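Local coordinates for carbohydrate-binding module family 14 protein (Pseudocercospora fuligena, PDB 4Z4A), which probably binds chitin as a fungal Avr4 effector, through a carbohydrate-binding module of family 14, at residues I56-A61 and G68-M73; L79-N84 and N93-L98. One frame throughout, in Å; residues are numbered along the deposited sequence.

Contact 1 (I56-A61 and G68-M73); sequences IQCSPA and GIIHEM
Ile70 lays its CD1 methyl between Ile56 and Cys58 on one face of the two-stranded pairing. The methyl is 3.8 Å from Ile56 CG2 and 3.8 Å from Cys58 SG. The Ile70 chain is bent at its second torsion (chi2 -82°), which turns CD1 back over the neighbouring strand. Cys58 SG is bonded to Cys28, and Phe26 also packs on Ile56, so the N-terminal part of the chain is tied to this face. At the loop end of the hairpin, Ile69 CD1 lies 3.7 Å from Ala61 CA.

Residues 56-60 and 68-73 are strands of an antiparallel beta hairpin, part of the three-stranded sheet of this chitin-binding Peritrophin-A domain. Two hydrogen-bonded pairs join the two strands. Gln57 and His71 exchange two bonds, Gln57 N to His71 O at 2.9 Å and His71 N to Gln57 O at 2.8 Å. Ser59 and Ile69 do the same, with the Ile69 N to Ser59 O bond at 2.7 Å and nearly straight (168°).

On the other face the His71 ring stands with its edge toward the backbone carbonyl Gln57 O, which lies in the ring plane. Ser59 OG is 3.4 Å from His71 CD2, and it hydrogen-bonds Leu39 O of the second subunit. Pro41 of that subunit packs on Gln57, Ser59, His71 and Met73.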
loop_
_atom_site.group_PDB
_atom_site.type_symbol
_atom_site.label_atom_id
_atom_site.label_comp_id
_atom_site.label_asym_id
_atom_site.label_seq_id
_atom_site.Cartn_x
_atom_site.Cartn_y
_atom_site.Cartn_z
ATOM N N ILE B 56 0.358 10.104 1.788
ATOM C CA ILE B 56 1.553 10.163 1.004
ATOM C C ILE B 56 2.272 8.809 1.121
ATOM O O ILE B 56 2.463 8.286 2.239
ATOM C CB ILE B 56 2.481 11.260 1.493
ATOM C CG1 ILE B 56 1.850 12.643 1.214
ATOM C CG2 ILE B 56 3.866 11.131 0.828
ATOM C CD1 ILE B 56 2.647 13.781 1.811
ATOM N N GLN B 57 2.610 8.238 -0.035
ATOM C CA GLN B 57 3.515 7.082 -0.070
ATOM C C GLN B 57 4.796 7.517 -0.724
ATOM O O GLN B 57 4.768 8.145 -1.818
ATOM C CB GLN B 57 2.915 5.933 -0.840
ATOM C CG GLN B 57 3.802 4.690 -0.900
ATOM C CD GLN B 57 3.006 3.463 -1.295
ATOM O OE1 GLN B 57 1.803 3.540 -1.503
ATOM N NE2 GLN B 57 3.666 2.334 -1.380
ATOM N N CYS B 58 5.920 7.195 -0.076
ATOM C CA CYS B 58 7.244 7.369 -0.656
ATOM C C CYS B 58 7.721 6.066 -1.265
ATOM O O CYS B 58 7.667 5.018 -0.647
ATOM C CB CYS B 58 8.241 7.877 0.377
ATOM S SG CYS B 58 7.965 9.625 0.681
ATOM N N SER B 59 8.113 6.118 -2.534
ATOM C CA SER B 59 8.661 4.958 -3.207
ATOM C C SER B 59 10.161 5.135 -3.348
ATOM O O SER B 59 10.620 6.200 -3.723
ATOM C CB SER B 59 8.042 4.780 -4.598
ATOM O OG SER B 59 6.693 4.332 -4.530
ATOM N N PRO B 60 10.944 4.093 -3.073
ATOM C CA PRO B 60 12.379 4.303 -3.357
ATOM C C PRO B 60 12.627 4.616 -4.828
ATOM O O PRO B 60 11.920 4.078 -5.661
ATOM C CB PRO B 60 12.996 2.941 -3.054
ATOM C CG PRO B 60 12.033 2.324 -2.059
ATOM C CD PRO B 60 10.683 2.742 -2.557
ATOM N N ALA B 61 13.605 5.487 -5.102
ATOM C CA ALA B 61 13.785 5.988 -6.488
ATOM C C ALA B 61 14.261 4.868 -7.380
ATOM O O ALA B 61 13.899 4.770 -8.566
ATOM C CB ALA B 61 14.761 7.133 -6.512
ATOM N N GLY B 68 13.785 8.925 -2.172
ATOM C CA GLY B 68 12.412 8.538 -2.367
ATOM C C GLY B 68 11.701 9.471 -3.304
ATOM O O GLY B 68 12.084 10.649 -3.435
ATOM N N ILE B 69 10.681 8.927 -3.948
ATOM C CA ILE B 69 9.764 9.666 -4.795
ATOM C C ILE B 69 8.397 9.786 -4.124
ATOM O O ILE B 69 7.835 8.776 -3.661
ATOM C CB ILE B 69 9.612 8.953 -6.147
ATOM C CG1 ILE B 69 10.965 8.886 -6.867
ATOM C CG2 ILE B 69 8.560 9.663 -6.993
ATOM C CD1 ILE B 69 10.971 7.896 -8.011
ATOM N N ILE B 70 7.871 11.020 -4.067
ATOM C CA ILE B 70 6.580 11.314 -3.430
ATOM C C ILE B 70 5.440 10.889 -4.339
ATOM O O ILE B 70 5.433 11.241 -5.529
ATOM C CB ILE B 70 6.390 12.844 -3.149
ATOM C CG1 ILE B 70 7.302 13.313 -2.019
ATOM C CG2 ILE B 70 4.938 13.217 -2.812
ATOM C CD1 ILE B 70 6.759 13.034 -0.626
ATOM N N HIS B 71 4.470 10.164 -3.769
ATOM C CA HIS B 71 3.166 9.901 -4.389
ATOM C C HIS B 71 2.054 10.371 -3.470
ATOM O O HIS B 71 1.939 9.896 -2.338
ATOM C CB HIS B 71 3.001 8.411 -4.655
ATOM C CG HIS B 71 4.020 7.855 -5.584
ATOM N ND1 HIS B 71 3.895 7.951 -6.955
ATOM C CD2 HIS B 71 5.193 7.223 -5.354
ATOM C CE1 HIS B 71 4.945 7.394 -7.530
ATOM N NE2 HIS B 71 5.748 6.944 -6.584
ATOM N N GLU B 72 1.278 11.352 -3.908
ATOM C CA GLU B 72 0.092 11.800 -3.179
ATOM C C GLU B 72 -1.066 10.891 -3.554
ATOM O O GLU B 72 -1.531 10.866 -4.682
ATOM C CB GLU B 72 -0.193 13.279 -3.490
ATOM C CG GLU B 72 0.956 14.163 -3.036
ATOM C CD GLU B 72 0.689 15.641 -3.278
ATOM O OE1 GLU B 72 1.443 16.249 -4.059
ATOM O OE2 GLU B 72 -0.273 16.194 -2.698
ATOM N N MET B 73 -1.502 10.072 -2.609
ATOM C CA MET B 73 -2.477 9.034 -2.893
ATOM C C MET B 73 -3.852 9.379 -2.288
ATOM O O MET B 73 -3.930 9.801 -1.115
ATOM C CB MET B 73 -1.998 7.702 -2.285
ATOM C CG MET B 73 -0.602 7.244 -2.698
ATOM S SD MET B 73 -0.461 6.848 -4.463
ATOM C CE MET B 73 -1.513 5.389 -4.544
#

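Contact 2 (L79-N84 and N93-L98); sequences LLWNDN and NTTCGL. With EDO (1,2-ethanediol), chain R.
Thr94 and Thr95 hydrogen-bond to the backbone of 81-83 through their hydroxyls. Thr94 OG1 donates to Trp81 O at 2.7 Å, from a position tilted 22° off the carbonyl plane. The same carbonyl takes a weak bond from Thr95 N. In return, Asp83 N donates to Thr95 OG1 at 2.8 Å, almost straight (168°). The first torsion of Thr95 (chi1 54°) sets OG1 between its own backbone N and carbonyl carbon, where it faces the N-H of Asp83.

Thr94 OG1 also accepts from Cys96 N at 3.0 Å, which makes an ST turn. The turn lies in the loop after strand 87-89 of the chitin-binding domain, where Cys96 is joined to Cys52 by a disulfide. The bond from the same hydroxyl to Trp81 O joins this loop to strand 80-82.

Apolar contacts are few: Leu80 CD1 lies 3.9 Å from Thr94 CG2. Separately, the Thr95 CG2 methyl closely approaches an amide oxygen, Asn84 OD1, at 3.2 Å.

Other polar links run through side chains and solvent. Trp81 NE1 donates to Asp83 OD1 at 2.9 Å, close to the indole plane; Lys86 forms a salt bridge with that oxygen. A 1,2-ethanediol, probably from crystallisation, donates a hydrogen bond from O1 to Asp83 OD2. One water bridges Asn84 OD1 and Asn93 O, and Asn82 ND2 bonds Asp89.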
loop_
_atom_site.group_PDB
_atom_site.type_symbol
_atom_site.label_atom_id
_atom_site.label_comp_id
_atom_site.label_asym_id
_atom_site.label_seq_id
_atom_site.Cartn_x
_atom_site.Cartn_y
_atom_site.Cartn_z
ATOM N N LEU B 79 -13.687 7.888 3.166
ATOM C CA LEU B 79 -12.691 7.340 4.089
ATOM C C LEU B 79 -11.637 8.395 4.339
ATOM O O LEU B 79 -11.384 9.256 3.487
ATOM C CB LEU B 79 -12.078 6.070 3.501
ATOM C CG LEU B 79 -13.021 4.921 3.152
ATOM C CD1 LEU B 79 -12.223 3.690 2.710
ATOM C CD2 LEU B 79 -13.910 4.582 4.338
ATOM N N LEU B 80 -11.054 8.335 5.526
ATOM C CA LEU B 80 -10.076 9.284 5.981
ATOM C C LEU B 80 -8.835 8.497 6.408
ATOM O O LEU B 80 -8.923 7.355 6.831
ATOM C CB LEU B 80 -10.596 10.081 7.178
ATOM C CG LEU B 80 -11.849 10.940 6.926
ATOM C CD1 LEU B 80 -12.137 11.693 8.199
ATOM C CD2 LEU B 80 -11.740 11.844 5.695
ATOM N N TRP B 81 -7.693 9.164 6.377
ATOM C CA TRP B 81 -6.457 8.519 6.854
ATOM C C TRP B 81 -6.463 8.216 8.333
ATOM O O TRP B 81 -6.873 9.056 9.158
ATOM C CB TRP B 81 -5.285 9.406 6.565
ATOM C CG TRP B 81 -3.946 8.728 6.786
ATOM C CD1 TRP B 81 -2.995 9.098 7.675
ATOM C CD2 TRP B 81 -3.420 7.592 6.078
ATOM N NE1 TRP B 81 -1.897 8.275 7.578
ATOM C CE2 TRP B 81 -2.121 7.362 6.573
ATOM C CE3 TRP B 81 -3.892 6.798 5.014
ATOM C CZ2 TRP B 81 -1.315 6.320 6.098
ATOM C CZ3 TRP B 81 -3.094 5.780 4.546
ATOM C CH2 TRP B 81 -1.814 5.556 5.083
ATOM N N ASN B 82 -6.010 7.008 8.664
ATOM C CA ASN B 82 -5.871 6.554 10.048
ATOM C C ASN B 82 -4.395 6.171 10.160
ATOM O O ASN B 82 -4.003 5.073 9.759
ATOM C CB ASN B 82 -6.745 5.362 10.330
ATOM C CG ASN B 82 -6.513 4.703 11.682
ATOM O OD1 ASN B 82 -5.583 5.019 12.452
ATOM N ND2 ASN B 82 -7.289 3.682 11.947
ATOM N N ASP B 83 -3.610 7.118 10.661
ATOM C CA ASP B 83 -2.162 6.878 10.779
ATOM C C ASP B 83 -1.738 5.826 11.779
ATOM O O ASP B 83 -0.585 5.315 11.670
ATOM C CB ASP B 83 -1.462 8.190 11.090
ATOM C CG ASP B 83 -0.011 8.203 10.609
ATOM O OD1 ASP B 83 0.282 7.964 9.422
ATOM O OD2 ASP B 83 0.841 8.456 11.484
ATOM N N ASN B 84 -2.588 5.477 12.727
ATOM C CA ASN B 84 -2.331 4.384 13.669
ATOM C C ASN B 84 -2.145 3.037 12.981
ATOM O O ASN B 84 -1.301 2.237 13.377
ATOM C CB ASN B 84 -3.431 4.257 14.714
ATOM C CG ASN B 84 -3.558 5.501 15.565
ATOM O OD1 ASN B 84 -4.662 6.047 15.763
ATOM N ND2 ASN B 84 -2.452 6.008 15.979
ATOM N N ASN B 93 -12.467 6.645 12.859
ATOM C CA ASN B 93 -11.137 6.207 13.253
ATOM C C ASN B 93 -9.994 7.097 12.806
ATOM O O ASN B 93 -8.790 6.708 12.947
ATOM C CB ASN B 93 -10.908 4.827 12.656
ATOM C CG ASN B 93 -11.904 3.826 13.157
ATOM O OD1 ASN B 93 -12.320 3.873 14.329
ATOM N ND2 ASN B 93 -12.301 2.895 12.288
ATOM N N THR B 94 -10.282 8.281 12.308
ATOM C CA THR B 94 -9.219 9.109 11.741
ATOM C C THR B 94 -8.283 9.695 12.781
ATOM O O THR B 94 -8.674 9.997 13.910
ATOM C CB THR B 94 -9.779 10.239 10.874
ATOM O OG1 THR B 94 -8.733 10.768 10.072
ATOM C CG2 THR B 94 -10.426 11.339 11.727
ATOM N N THR B 95 -7.024 9.837 12.385
ATOM C CA THR B 95 -6.031 10.573 13.103
ATOM C C THR B 95 -5.818 11.999 12.537
ATOM O O THR B 95 -4.953 12.748 13.022
ATOM C CB THR B 95 -4.681 9.848 13.016
ATOM O OG1 THR B 95 -4.370 9.609 11.619
ATOM C CG2 THR B 95 -4.737 8.583 13.790
ATOM N N CYS B 96 -6.599 12.382 11.535
ATOM C CA CYS B 96 -6.353 13.631 10.819
ATOM C C CYS B 96 -7.049 14.766 11.555
ATOM O O CYS B 96 -8.210 14.618 11.948
ATOM C CB CYS B 96 -6.873 13.551 9.407
ATOM S SG CYS B 96 -6.498 15.003 8.366
ATOM N N GLY B 97 -6.305 15.837 11.750
ATOM C CA GLY B 97 -6.775 17.001 12.496
ATOM C C GLY B 97 -7.017 18.223 11.623
ATOM O O GLY B 97 -7.396 19.268 12.141
ATOM N N LEU B 98 -6.836 18.105 10.312
ATOM C CA LEU B 98 -6.952 19.256 9.413
ATOM C C LEU B 98 -8.381 19.778 9.366
ATOM O O LEU B 98 -9.315 19.000 9.263
ATOM C CB LEU B 98 -6.501 18.890 7.997
ATOM C CG LEU B 98 -5.032 18.469 7.881
ATOM C CD1 LEU B 98 -4.669 18.170 6.440
ATOM C CD2 LEU B 98 -4.100 19.534 8.454
HETATM C C1 EDO R . 0.322 11.828 12.925
HETATM O O1 EDO R . 0.742 10.588 13.506
HETATM C C2 EDO R . -1.057 11.696 12.323
HETATM O O2 EDO R . -1.521 12.995 11.944
HETATM O O HOH W 1 -7.495 5.411 15.136
#

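Overall arrangement
Contact 1 and contact 2 lie in series along the chain, on opposite sides of its centre. Their centres are about 19 Å apart and their nearest atoms about 6 Å apart, so they do not touch. Strand 68-74 of contact 1 is followed directly by strand 80-82 of contact 2. Tyr55 gives a second route between them: it shares a backbone hydrogen bond with Met73 and stacks on Trp81. Strand 45-48 also reaches both, through Tyr46 on Cys58 and Pro47 on Trp81. Each contact includes one cysteine of a disulfide. Contact 1 has the second subunit against one face, whereas on the contact 2 side it reaches only Leu79, which takes no part in the pairing and packs on Leu79 of that subunit.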